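Local coordinates for protein pentafunctional AROM polypeptide (PDB 5SWV) that carries the dehydroquinate dehydratase and shikimate dehydrogenase parts of the fungal AROM polypeptide, which probably catalyse two consecutive steps of the shikimate pathway, at residues D359-N363 / E502-R506; G472-A478 / W495-G500. All coordinates share one frame; numbering follows the deposited sequence.

Contact 1: D359-N363 / E502-R506; sequences DTFAN and EALVR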
ATOM      1  N   ASP A 359       6.629   8.708  -0.265  1.00 31.42           N
ATOM      2  CA  ASP A 359       5.453   8.295  -1.047  1.00 31.96           C
ATOM      3  C   ASP A 359       5.145   9.253  -2.202  1.00 32.76           C
ATOM      4  O   ASP A 359       4.536   8.850  -3.208  1.00 33.51           O
ATOM      5  CB  ASP A 359       4.184   8.217  -0.186  1.00 32.29           C
ATOM      6  CG  ASP A 359       4.232   7.152   0.909  1.00 32.55           C
ATOM      7  OD1 ASP A 359       5.220   6.395   1.058  1.00 32.52           O
ATOM      8  OD2 ASP A 359       3.227   7.075   1.645  1.00 32.81           O
ATOM      9  N   THR A 360       5.509  10.524  -2.043  1.00 32.91           N
ATOM     10  CA  THR A 360       5.297  11.510  -3.098  1.00 33.41           C
ATOM     11  C   THR A 360       6.171  11.167  -4.308  1.00 34.94           C
ATOM     12  O   THR A 360       5.674  11.109  -5.423  1.00 35.45           O
ATOM     13  CB  THR A 360       5.575  12.932  -2.588  1.00 32.77           C
ATOM     14  OG1 THR A 360       4.650  13.236  -1.548  1.00 32.07           O
ATOM     15  CG2 THR A 360       5.423  13.953  -3.687  1.00 33.05           C
ATOM     16  N   PHE A 361       7.458  10.919  -4.068  1.00 36.47           N
ATOM     17  CA  PHE A 361       8.379  10.463  -5.107  1.00 37.31           C
ATOM     18  C   PHE A 361       7.945   9.126  -5.690  1.00 38.05           C
ATOM     19  O   PHE A 361       7.886   8.969  -6.908  1.00 37.49           O
ATOM     20  CB  PHE A 361       9.820  10.366  -4.570  1.00 37.61           C
ATOM     21  CG  PHE A 361      10.532  11.693  -4.511  1.00 37.98           C
ATOM     22  CD1 PHE A 361      11.024  12.287  -5.666  1.00 37.85           C
ATOM     23  CD2 PHE A 361      10.720  12.349  -3.305  1.00 38.57           C
ATOM     24  CE1 PHE A 361      11.668  13.511  -5.620  1.00 37.81           C
ATOM     25  CE2 PHE A 361      11.378  13.576  -3.254  1.00 38.49           C
ATOM     26  CZ  PHE A 361      11.843  14.157  -4.414  1.00 38.09           C
ATOM     27  N   ALA A 362       7.616   8.176  -4.824  1.00 39.81           N
ATOM     28  CA  ALA A 362       7.176   6.852  -5.280  1.00 42.09           C
ATOM     29  C   ALA A 362       6.083   6.944  -6.355  1.00 45.02           C
ATOM     30  O   ALA A 362       6.157   6.241  -7.362  1.00 46.09           O
ATOM     31  CB  ALA A 362       6.704   6.006  -4.108  1.00 41.70           C
ATOM     32  N   ASN A 363       5.113   7.840  -6.152  1.00 47.31           N
ATOM     33  CA  ASN A 363       4.008   8.048  -7.099  1.00 50.09           C
ATOM     34  C   ASN A 363       4.322   8.970  -8.268  1.00 49.66           C
ATOM     35  O   ASN A 363       3.786   8.776  -9.359  1.00 50.12           O
ATOM     36  CB  ASN A 363       2.742   8.551  -6.374  1.00 52.37           C
ATOM     37  CG  ASN A 363       2.020   7.436  -5.632  1.00 53.76           C
ATOM     38  OD1 ASN A 363       1.069   6.833  -6.155  1.00 55.87           O
ATOM     39  ND2 ASN A 363       2.495   7.124  -4.422  1.00 53.40           N
ATOM     40  N   GLU A 502       0.722  18.213  -0.968  1.00 41.43           N
ATOM     41  CA  GLU A 502       0.713  16.821  -1.368  1.00 41.04           C
ATOM     42  C   GLU A 502       1.395  15.942  -0.318  1.00 39.80           C
ATOM     43  O   GLU A 502       0.841  14.928   0.086  1.00 39.29           O
ATOM     44  CB  GLU A 502       1.357  16.619  -2.735  1.00 41.46           C
ATOM     45  CG  GLU A 502       1.639  15.152  -3.021  1.00 41.74           C
ATOM     46  CD  GLU A 502       1.847  14.847  -4.469  1.00 42.41           C
ATOM     47  OE1 GLU A 502       1.935  15.793  -5.274  1.00 43.20           O
ATOM     48  OE2 GLU A 502       1.932  13.643  -4.782  1.00 43.01           O
ATOM     49  N   ALA A 503       2.585  16.329   0.117  1.00 38.76           N
ATOM     50  CA  ALA A 503       3.294  15.548   1.125  1.00 38.70           C
ATOM     51  C   ALA A 503       2.536  15.440   2.429  1.00 38.38           C
ATOM     52  O   ALA A 503       2.465  14.362   2.997  1.00 37.39           O
ATOM     53  CB  ALA A 503       4.671  16.123   1.389  1.00 39.30           C
ATOM     54  N   LEU A 504       1.981  16.555   2.895  1.00 40.01           N
ATOM     55  CA  LEU A 504       1.140  16.569   4.109  1.00 42.28           C
ATOM     56  C   LEU A 504      -0.026  15.585   3.994  1.00 40.69           C
ATOM     57  O   LEU A 504      -0.337  14.865   4.947  1.00 40.81           O
ATOM     58  CB  LEU A 504       0.570  17.969   4.393  1.00 45.17           C
ATOM     59  CG  LEU A 504       0.012  18.220   5.822  1.00 49.04           C
ATOM     60  CD1 LEU A 504       0.247  19.692   6.155  1.00 51.01           C
ATOM     61  CD2 LEU A 504      -1.468  17.840   6.112  1.00 49.94           C
ATOM     62  N   VAL A 505      -0.662  15.560   2.829  1.00 38.72           N
ATOM     63  CA  VAL A 505      -1.770  14.653   2.607  1.00 38.16           C
ATOM     64  C   VAL A 505      -1.328  13.204   2.666  1.00 37.37           C
ATOM     65  O   VAL A 505      -2.017  12.385   3.272  1.00 37.19           O
ATOM     66  CB  VAL A 505      -2.484  14.953   1.281  1.00 38.44           C
ATOM     67  CG1 VAL A 505      -3.408  13.808   0.864  1.00 38.66           C
ATOM     68  CG2 VAL A 505      -3.275  16.243   1.422  1.00 38.70           C
ATOM     69  N   ARG A 506      -0.190  12.893   2.059  1.00 37.00           N
ATOM     70  CA  ARG A 506       0.327  11.528   2.078  1.00 36.85           C
ATOM     71  C   ARG A 506       0.841  11.064   3.456  1.00 36.63           C
ATOM     72  O   ARG A 506       0.836   9.863   3.714  1.00 35.90           O
ATOM     73  CB  ARG A 506       1.376  11.337   0.983  1.00 37.41           C
ATOM     74  CG  ARG A 506       0.827  11.545  -0.430  1.00 38.47           C
ATOM     75  CD  ARG A 506       1.769  11.021  -1.512  1.00 38.86           C
ATOM     76  NE  ARG A 506       1.412  11.408  -2.891  1.00 39.34           N
ATOM     77  CZ  ARG A 506       0.554  10.765  -3.697  1.00 39.05           C
ATOM     78  NH1 ARG A 506      -0.116   9.687  -3.309  1.00 38.66           N
ATOM     79  NH2 ARG A 506       0.359  11.219  -4.923  1.00 39.45           N
TER
HETATM   80  O   HOH W   1       0.514   8.021   1.617  1.00 31.22           O
HETATM   81  O   HOH W   2       3.153  12.156  -6.621  1.00 40.82           O
HETATM   82  O   HOH W   3      -1.363   8.412  -5.528  1.00 35.61           O
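Arg506 lies across Thr360 and Asn363 where two helices, 353-364 and 500-516, of what is probably the Rossmann-like, nucleotide-binding part of the shikimate dehydrogenase pack steeply, their local axes 10.1 Å apart. The Arg506 chain runs extended from CG to NE, bringing CD to 3.6 Å from Thr360 OG1. Its guanidinium lies almost parallel to the Asn363 amide, the planes 9° apart and stacked, with Asn363 CB over the same face toward the rim. Asn363 ND2 gives a nearly straight bond (171°) to Asp359 O, which also accepts from Asn363 N. Glu502 OE2 takes both NE and NH2 of Arg506 side-on in a salt bridge, nearly in the guanidinium plane. Glu502 CG stands anti to the backbone N (chi1 167°), and the extended chain brings OE2 to 3.7 Å from Thr360 CG2, the two side chains crossing at a slant. Thr360 OG1 bonds to Gly356 O, Asp359 OD1 is salt-bridged to Arg355 NE, and Phe522 forms a cation-pi contact with Arg506. Three waters join the helices: one donates to Asp359 OD2 and Arg506 O, another to Thr360 O and Glu502 OE2, and the third accepts from Arg506 NH1 while donating to Asn363 OD1 at 3.0 Å.

Contact 2: G472-A478 / W495-G500; sequences GVFLDMA and WKCCNG
Four backbone hydrogen bonds join Gly472, Phe474 and Asp476 to Lys496 and Cys498, pairing neighbouring parallel strands of a beta-alpha-beta unit in which helix 485-492 makes the crossover. Phe474 sits at the middle of the pattern: its N donates to Lys496 O at 2.9 Å, nearly straight at 170°, and its O accepts from Cys498 N at 2.9 Å. The flanking bonds, Lys496 N to Gly472 O and Asp476 N to Cys498 O, are longer, both 3.2 Å. CA-H...O contacts also run from Val473 to Lys496 O, from Cys497 to Phe474 O and from Leu475 to Cys498 O. At the last residue of the strand, Asp476 OD1 accepts from Ala478 N, two residues on, in an Asx turn. Asp476 OD2 is bonded to Thr484, and Asn499 occupies the N-cap of helix 500-516, its OD1 accepting from Glu502 N.

Side chains alternate between the two faces of the sheet. On the face of Val473, Leu475 and Cys498, Leu475 CD1 meets Cys498 CB at 3.7 Å, and Val473 CG1, anti to its own N (chi1 179°), reaches the sulfur of Cys498. On the other face the Phe474 ring meets Cys497 SG obliquely in a sulfur-aromatic contact. Trp495 folds its six-membered ring back against the start of strand 472-476, with Val473 CA at the ring edge, and its NE1 bonds to Leu465 O. Trp495 CE3 lies 3.4 Å from Gly472 C and CZ3 3.4 Å from Val473 O.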
ATOM      1  N   GLY A 472      12.744  13.850 -13.997  1.00 46.17           N
ATOM      2  CA  GLY A 472      13.269  14.229 -12.684  1.00 44.75           C
ATOM      3  C   GLY A 472      12.230  14.987 -11.895  1.00 43.70           C
ATOM      4  O   GLY A 472      11.476  15.756 -12.477  1.00 44.20           O
ATOM      5  N   VAL A 473      12.190  14.775 -10.578  1.00 42.76           N
ATOM      6  CA  VAL A 473      11.124  15.336  -9.722  1.00 42.04           C
ATOM      7  C   VAL A 473      11.699  16.288  -8.677  1.00 41.56           C
ATOM      8  O   VAL A 473      12.706  15.984  -8.036  1.00 40.68           O
ATOM      9  CB  VAL A 473      10.302  14.230  -9.009  1.00 41.67           C
ATOM     10  CG1 VAL A 473       9.223  14.825  -8.102  1.00 41.15           C
ATOM     11  CG2 VAL A 473       9.686  13.274 -10.021  1.00 41.91           C
ATOM     12  N   PHE A 474      11.040  17.437  -8.533  1.00 41.64           N
ATOM     13  CA  PHE A 474      11.351  18.439  -7.521  1.00 41.95           C
ATOM     14  C   PHE A 474      10.214  18.491  -6.523  1.00 41.47           C
ATOM     15  O   PHE A 474       9.054  18.583  -6.925  1.00 41.35           O
ATOM     16  CB  PHE A 474      11.471  19.798  -8.183  1.00 43.11           C
ATOM     17  CG  PHE A 474      11.614  20.928  -7.215  1.00 44.67           C
ATOM     18  CD1 PHE A 474      12.870  21.318  -6.764  1.00 46.11           C
ATOM     19  CD2 PHE A 474      10.503  21.615  -6.756  1.00 45.41           C
ATOM     20  CE1 PHE A 474      13.012  22.366  -5.864  1.00 46.13           C
ATOM     21  CE2 PHE A 474      10.638  22.663  -5.857  1.00 45.67           C
ATOM     22  CZ  PHE A 474      11.891  23.035  -5.406  1.00 45.81           C
ATOM     23  N   LEU A 475      10.541  18.460  -5.234  1.00 41.14           N
ATOM     24  CA  LEU A 475       9.538  18.575  -4.167  1.00 41.64           C
ATOM     25  C   LEU A 475       9.875  19.719  -3.219  1.00 43.05           C
ATOM     26  O   LEU A 475      10.975  19.777  -2.694  1.00 44.02           O
ATOM     27  CB  LEU A 475       9.462  17.271  -3.373  1.00 40.53           C
ATOM     28  CG  LEU A 475       8.617  17.270  -2.095  1.00 39.62           C
ATOM     29  CD1 LEU A 475       7.165  17.562  -2.404  1.00 39.75           C
ATOM     30  CD2 LEU A 475       8.739  15.929  -1.403  1.00 39.33           C
ATOM     31  N   ASP A 476       8.929  20.612  -2.974  1.00 44.65           N
ATOM     32  CA  ASP A 476       9.106  21.641  -1.960  1.00 46.71           C
ATOM     33  C   ASP A 476       8.210  21.278  -0.801  1.00 47.00           C
ATOM     34  O   ASP A 476       7.029  21.065  -1.009  1.00 48.52           O
ATOM     35  CB  ASP A 476       8.715  23.009  -2.515  1.00 48.37           C
ATOM     36  CG  ASP A 476       9.206  24.160  -1.655  1.00 49.90           C
ATOM     37  OD1 ASP A 476       9.196  24.036  -0.413  1.00 51.04           O
ATOM     38  OD2 ASP A 476       9.583  25.205  -2.228  1.00 51.91           O
ATOM     39  N   MET A 477       8.762  21.226   0.406  1.00 47.68           N
ATOM     40  CA  MET A 477       7.995  20.880   1.601  1.00 48.28           C
ATOM     41  C   MET A 477       7.172  22.005   2.199  1.00 51.47           C
ATOM     42  O   MET A 477       6.365  21.747   3.086  1.00 52.28           O
ATOM     43  CB  MET A 477       8.912  20.325   2.678  1.00 47.06           C
ATOM     44  CG  MET A 477       9.541  19.012   2.285  1.00 46.68           C
ATOM     45  SD  MET A 477       8.286  17.772   1.970  1.00 45.93           S
ATOM     46  CE  MET A 477       7.685  17.455   3.635  1.00 45.55           C
ATOM     47  N   ALA A 478       7.351  23.235   1.730  1.00 56.17           N
ATOM     48  CA  ALA A 478       6.500  24.339   2.177  1.00 61.79           C
ATOM     49  C   ALA A 478       5.217  24.478   1.332  1.00 66.56           C
ATOM     50  O   ALA A 478       5.200  24.219   0.110  1.00 66.02           O
ATOM     51  CB  ALA A 478       7.288  25.641   2.186  1.00 62.76           C
ATOM     52  N   TRP A 495      11.166  20.761 -14.597  1.00 53.15           N
ATOM     53  CA  TRP A 495      11.052  19.717 -13.587  1.00 51.89           C
ATOM     54  C   TRP A 495       9.587  19.371 -13.412  1.00 53.06           C
ATOM     55  O   TRP A 495       8.721  20.240 -13.555  1.00 53.10           O
ATOM     56  CB  TRP A 495      11.634  20.156 -12.242  1.00 49.82           C
ATOM     57  CG  TRP A 495      13.132  20.136 -12.176  1.00 48.56           C
ATOM     58  CD1 TRP A 495      13.981  21.087 -12.632  1.00 48.36           C
ATOM     59  CD2 TRP A 495      13.947  19.124 -11.587  1.00 47.73           C
ATOM     60  NE1 TRP A 495      15.278  20.734 -12.374  1.00 48.07           N
ATOM     61  CE2 TRP A 495      15.287  19.532 -11.726  1.00 47.65           C
ATOM     62  CE3 TRP A 495      13.674  17.913 -10.945  1.00 47.76           C
ATOM     63  CZ2 TRP A 495      16.362  18.766 -11.264  1.00 47.48           C
ATOM     64  CZ3 TRP A 495      14.742  17.147 -10.476  1.00 47.92           C
ATOM     65  CH2 TRP A 495      16.074  17.578 -10.646  1.00 47.46           C
ATOM     66  N   LYS A 496       9.332  18.098 -13.112  1.00 53.50           N
ATOM     67  CA  LYS A 496       8.034  17.621 -12.640  1.00 54.84           C
ATOM     68  C   LYS A 496       7.970  18.054 -11.175  1.00 52.22           C
ATOM     69  O   LYS A 496       8.816  17.650 -10.395  1.00 53.28           O
ATOM     70  CB  LYS A 496       7.973  16.089 -12.785  1.00 58.85           C
ATOM     71  CG  LYS A 496       6.593  15.449 -12.979  1.00 62.64           C
ATOM     72  CD  LYS A 496       6.761  14.046 -13.597  1.00 66.05           C
ATOM     73  CE  LYS A 496       5.447  13.391 -14.043  1.00 67.71           C
ATOM     74  NZ  LYS A 496       4.835  12.492 -13.014  1.00 67.63           N
ATOM     75  N   CYS A 497       7.018  18.911 -10.807  1.00 49.98           N
ATOM     76  CA  CYS A 497       7.011  19.541  -9.473  1.00 48.14           C
ATOM     77  C   CYS A 497       5.880  19.068  -8.579  1.00 45.78           C
ATOM     78  O   CYS A 497       4.767  18.857  -9.047  1.00 43.91           O
ATOM     79  CB  CYS A 497       6.907  21.051  -9.602  1.00 49.09           C
ATOM     80  SG  CYS A 497       8.352  21.780 -10.378  1.00 51.56           S
ATOM     81  N   CYS A 498       6.191  18.936  -7.288  1.00 43.90           N
ATOM     82  CA  CYS A 498       5.234  18.593  -6.244  1.00 42.37           C
ATOM     83  C   CYS A 498       5.336  19.579  -5.105  1.00 42.69           C
ATOM     84  O   CYS A 498       6.415  20.107  -4.838  1.00 42.78           O
ATOM     85  CB  CYS A 498       5.535  17.217  -5.693  1.00 41.57           C
ATOM     86  SG  CYS A 498       5.582  15.954  -6.957  1.00 40.62           S
ATOM     87  N   ASN A 499       4.221  19.796  -4.413  1.00 43.13           N
ATOM     88  CA  ASN A 499       4.165  20.769  -3.329  1.00 44.16           C
ATOM     89  C   ASN A 499       3.987  20.113  -1.978  1.00 42.82           C
ATOM     90  O   ASN A 499       3.687  18.922  -1.895  1.00 42.25           O
ATOM     91  CB  ASN A 499       3.090  21.844  -3.594  1.00 46.37           C
ATOM     92  CG  ASN A 499       1.654  21.339  -3.457  1.00 48.16           C
ATOM     93  OD1 ASN A 499       1.364  20.139  -3.339  1.00 48.95           O
ATOM     94  ND2 ASN A 499       0.737  22.288  -3.479  1.00 51.00           N
ATOM     95  N   GLY A 500       4.164  20.912  -0.931  1.00 42.17           N
ATOM     96  CA  GLY A 500       4.164  20.422   0.441  1.00 41.96           C
ATOM     97  C   GLY A 500       2.809  19.982   0.938  1.00 41.82           C
ATOM     98  O   GLY A 500       2.702  19.217   1.883  1.00 41.28           O
TER

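Overall arrangement
The centres of the two contacts lie about 10 Å apart, and the contacts touch directly through Phe361 against Val473 and Leu475, Thr360 against Cys498, and Ala503 against Met477. Contact 2 is nested along the chain inside the loop that contact 1 closes: helix 353-364 comes first, then strands 472-476 and 496-498, and helix 500-516 directly after the last strand. That strand is an edge of the six-stranded parallel sheet, whose order 3-2-1-4-5-6 is consistent with the Rossmann-like nucleotide-binding domain of shikimate dehydrogenases. Helix 353-364 packs on the face of the sheet carrying Val473, Leu475 and Cys498, and also meets helix 500-516, so an early and a late helix around this sheet come together there.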